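Local coordinates for protein erythrocyte binding antigen 140 (Plasmodium falciparum, PDB 4GF2) that probably binds a host cell surface receptor during erythrocyte invasion, this chain being the part that holds its two Duffy binding domains, at residues Tyr75-Gly80 against Cys87-Asn92. The protein carries 3 engineered substitutions. Sequence-based numbering, arbitrary orientation.
Sequences YNKNEG and CNELRN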
ATOM      1  N   TYR A  75     -22.472  11.161  31.781  1.00 35.28           N
ATOM      2  CA  TYR A  75     -21.926  12.479  32.057  1.00 35.66           C
ATOM      3  C   TYR A  75     -20.430  12.381  32.302  1.00 36.46           C
ATOM      4  O   TYR A  75     -19.656  13.165  31.761  1.00 36.36           O
ATOM      5  CB  TYR A  75     -22.615  13.138  33.252  1.00 36.24           C
ATOM      6  CG  TYR A  75     -22.019  14.488  33.578  1.00 38.41           C
ATOM      7  CD1 TYR A  75     -22.450  15.632  32.923  1.00 38.71           C
ATOM      8  CD2 TYR A  75     -21.005  14.612  34.517  1.00 41.89           C
ATOM      9  CE1 TYR A  75     -21.897  16.864  33.203  1.00 42.47           C
ATOM     10  CE2 TYR A  75     -20.448  15.842  34.807  1.00 45.47           C
ATOM     11  CZ  TYR A  75     -20.900  16.965  34.149  1.00 47.46           C
ATOM     12  OH  TYR A  75     -20.348  18.194  34.433  1.00 53.85           O
ATOM     13  N   ASN A  76     -20.019  11.414  33.115  1.00 37.75           N
ATOM     14  CA  ASN A  76     -18.598  11.206  33.373  1.00 42.25           C
ATOM     15  C   ASN A  76     -17.860  10.835  32.095  1.00 42.18           C
ATOM     16  O   ASN A  76     -16.718  11.239  31.877  1.00 42.03           O
ATOM     17  CB  ASN A  76     -18.395  10.112  34.418  1.00 47.45           C
ATOM     18  CG  ASN A  76     -18.924  10.507  35.778  1.00 53.31           C
ATOM     19  OD1 ASN A  76     -19.174  11.682  36.043  1.00 56.84           O
ATOM     20  ND2 ASN A  76     -19.087   9.523  36.657  1.00 55.44           N
ATOM     21  N   LYS A  77     -18.525  10.062  31.247  1.00 42.53           N
ATOM     22  CA  LYS A  77     -17.950   9.650  29.977  1.00 42.78           C
ATOM     23  C   LYS A  77     -17.661  10.858  29.098  1.00 41.16           C
ATOM     24  O   LYS A  77     -16.585  10.971  28.514  1.00 40.86           O
ATOM     25  CB  LYS A  77     -18.910   8.712  29.252  1.00 41.97           C
ATOM     26  CG  LYS A  77     -18.426   8.253  27.888  1.00 42.68           C
ATOM     27  CD  LYS A  77     -19.524   7.495  27.160  1.00 42.45           C
ATOM     28  CE  LYS A  77     -19.143   7.177  25.730  1.00 44.38           C
ATOM     29  NZ  LYS A  77     -20.312   6.668  24.965  1.00 44.26           N
ATOM     30  N   ASN A  78     -18.628  11.765  29.018  1.00 40.04           N
ATOM     31  CA  ASN A  78     -18.559  12.858  28.062  1.00 41.82           C
ATOM     32  C   ASN A  78     -17.971  14.154  28.617  1.00 45.89           C
ATOM     33  O   ASN A  78     -17.976  15.179  27.937  1.00 44.43           O
ATOM     34  CB  ASN A  78     -19.939  13.111  27.462  1.00 41.79           C
ATOM     35  CG  ASN A  78     -20.387  11.983  26.553  1.00 45.26           C
ATOM     36  OD1 ASN A  78     -19.839  11.796  25.469  1.00 49.88           O
ATOM     37  ND2 ASN A  78     -21.386  11.224  26.992  1.00 44.16           N
ATOM     38  N   GLU A  79     -17.455  14.113  29.841  1.00 53.54           N
ATOM     39  CA  GLU A  79     -16.722  15.254  30.370  1.00 62.45           C
ATOM     40  C   GLU A  79     -15.604  15.599  29.398  1.00 64.36           C
ATOM     41  O   GLU A  79     -14.873  14.716  28.945  1.00 68.77           O
ATOM     42  CB  GLU A  79     -16.133  14.948  31.749  1.00 70.47           C
ATOM     43  CG  GLU A  79     -17.033  15.328  32.917  1.00 76.96           C
ATOM     44  CD  GLU A  79     -16.328  15.207  34.258  1.00 85.04           C
ATOM     45  OE1 GLU A  79     -15.128  14.858  34.273  1.00 89.38           O
ATOM     46  OE2 GLU A  79     -16.972  15.461  35.297  1.00 87.00           O
ATOM     47  N   GLY A  80     -15.484  16.877  29.065  1.00 60.80           N
ATOM     48  CA  GLY A  80     -14.437  17.329  28.169  1.00 58.19           C
ATOM     49  C   GLY A  80     -14.845  17.294  26.708  1.00 53.48           C
ATOM     50  O   GLY A  80     -14.132  17.810  25.847  1.00 55.72           O
ATOM     51  N   CYS A  87     -25.736  15.156  25.210  1.00 37.32           N
ATOM     52  CA  CYS A  87     -27.157  15.305  24.922  1.00 35.50           C
ATOM     53  C   CYS A  87     -27.676  14.143  24.083  1.00 35.93           C
ATOM     54  O   CYS A  87     -28.661  13.500  24.440  1.00 36.89           O
ATOM     55  CB  CYS A  87     -27.419  16.622  24.190  1.00 34.75           C
ATOM     56  SG  CYS A  87     -29.083  16.746  23.483  1.00 48.52           S
ATOM     57  N   ASN A  88     -27.010  13.880  22.965  1.00 35.91           N
ATOM     58  CA  ASN A  88     -27.441  12.822  22.063  1.00 36.53           C
ATOM     59  C   ASN A  88     -27.373  11.431  22.684  1.00 34.55           C
ATOM     60  O   ASN A  88     -28.220  10.582  22.408  1.00 34.66           O
ATOM     61  CB  ASN A  88     -26.621  12.865  20.774  1.00 39.95           C
ATOM     62  CG  ASN A  88     -26.866  14.131  19.984  1.00 44.06           C
ATOM     63  OD1 ASN A  88     -27.889  14.787  20.154  1.00 45.44           O
ATOM     64  ND2 ASN A  88     -25.927  14.487  19.124  1.00 45.53           N
ATOM     65  N   GLU A  89     -26.373  11.201  23.529  1.00 33.14           N
ATOM     66  CA  GLU A  89     -26.196   9.886  24.129  1.00 33.14           C
ATOM     67  C   GLU A  89     -27.240   9.641  25.223  1.00 33.28           C
ATOM     68  O   GLU A  89     -27.698   8.511  25.406  1.00 34.35           O
ATOM     69  CB  GLU A  89     -24.765   9.712  24.644  1.00 34.41           C
ATOM     70  CG  GLU A  89     -23.732   9.741  23.514  1.00 38.55           C
ATOM     71  CD  GLU A  89     -22.327   9.352  23.947  1.00 43.77           C
ATOM     72  OE1 GLU A  89     -22.144   8.902  25.093  1.00 42.46           O
ATOM     73  OE2 GLU A  89     -21.397   9.487  23.126  1.00 48.82           O
ATOM     74  N   LEU A  90     -27.633  10.696  25.933  1.00 32.79           N
ATOM     75  CA  LEU A  90     -28.743  10.594  26.876  1.00 33.27           C
ATOM     76  C   LEU A  90     -29.974  10.095  26.142  1.00 31.88           C
ATOM     77  O   LEU A  90     -30.623   9.137  26.557  1.00 33.16           O
ATOM     78  CB  LEU A  90     -29.065  11.951  27.505  1.00 35.91           C
ATOM     79  CG  LEU A  90     -28.289  12.379  28.749  1.00 37.87           C
ATOM     80  CD1 LEU A  90     -28.663  13.800  29.099  1.00 38.63           C
ATOM     81  CD2 LEU A  90     -28.560  11.453  29.931  1.00 39.64           C
ATOM     82  N   ARG A  91     -30.283  10.762  25.037  1.00 30.99           N
ATOM     83  CA  ARG A  91     -31.485  10.480  24.276  1.00 33.43           C
ATOM     84  C   ARG A  91     -31.421   9.085  23.669  1.00 34.77           C
ATOM     85  O   ARG A  91     -32.384   8.320  23.743  1.00 37.79           O
ATOM     86  CB  ARG A  91     -31.670  11.534  23.178  1.00 35.97           C
ATOM     87  CG  ARG A  91     -31.731  12.967  23.709  1.00 36.69           C
ATOM     88  CD  ARG A  91     -31.711  13.999  22.589  1.00 39.06           C
ATOM     89  NE  ARG A  91     -32.938  13.960  21.800  1.00 41.15           N
ATOM     90  CZ  ARG A  91     -34.089  14.511  22.177  1.00 42.86           C
ATOM     91  NH1 ARG A  91     -34.185  15.150  23.340  1.00 41.44           N
ATOM     92  NH2 ARG A  91     -35.150  14.416  21.392  1.00 46.24           N
ATOM     93  N   ASN A  92     -30.280   8.751  23.080  1.00 32.98           N
ATOM     94  CA  ASN A  92     -30.143   7.475  22.391  1.00 33.10           C
ATOM     95  C   ASN A  92     -30.150   6.300  23.351  1.00 33.91           C
ATOM     96  O   ASN A  92     -30.598   5.211  23.002  1.00 35.30           O
ATOM     97  CB  ASN A  92     -28.884   7.462  21.533  1.00 33.16           C
ATOM     98  CG  ASN A  92     -29.008   8.359  20.330  1.00 34.86           C
ATOM     99  OD1 ASN A  92     -30.112   8.750  19.954  1.00 36.43           O
ATOM    100  ND2 ASN A  92     -27.883   8.688  19.712  1.00 34.96           N
TER
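E89 OE1 draws together K77 and N78, so that a single carboxylate oxygen ties the C-terminal part of helix 56-78 to helix 83-101, the next helix of the first Duffy binding domain. The ammonium of K77 makes a salt bridge, NZ to E89 OE1 at 2.9 Å, and the amide of N78 gives a nearly straight hydrogen bond, ND2 to E89 OE1 at 3.1 Å (171° at the hydrogen). The two donors come from opposite faces of the carboxylate, whose plane stands 71° from that of the amide. Glutamate suits the centre because its extended chain spans the gap and its anionic oxygen accepts from both donors. Lysine suits by length: with CG anti to the backbone N (chi1 178°), NZ reaches that carboxylate. Asparagine's short amide has two hydrogens to give, and ND2 also serves L74 O, which helps fix the amide's rotation. Around this tight polar knot the fit is looser: the nearest CA atoms, of N78 and E89, lie 9.1 Å apart, and E79 and G80 are exposed loop residues. All three touching residues are buried, so pairing lysine with glutamate probably offsets the cost of burying both charges; the link between these segments is polar, while L90 packs on A71 nearby.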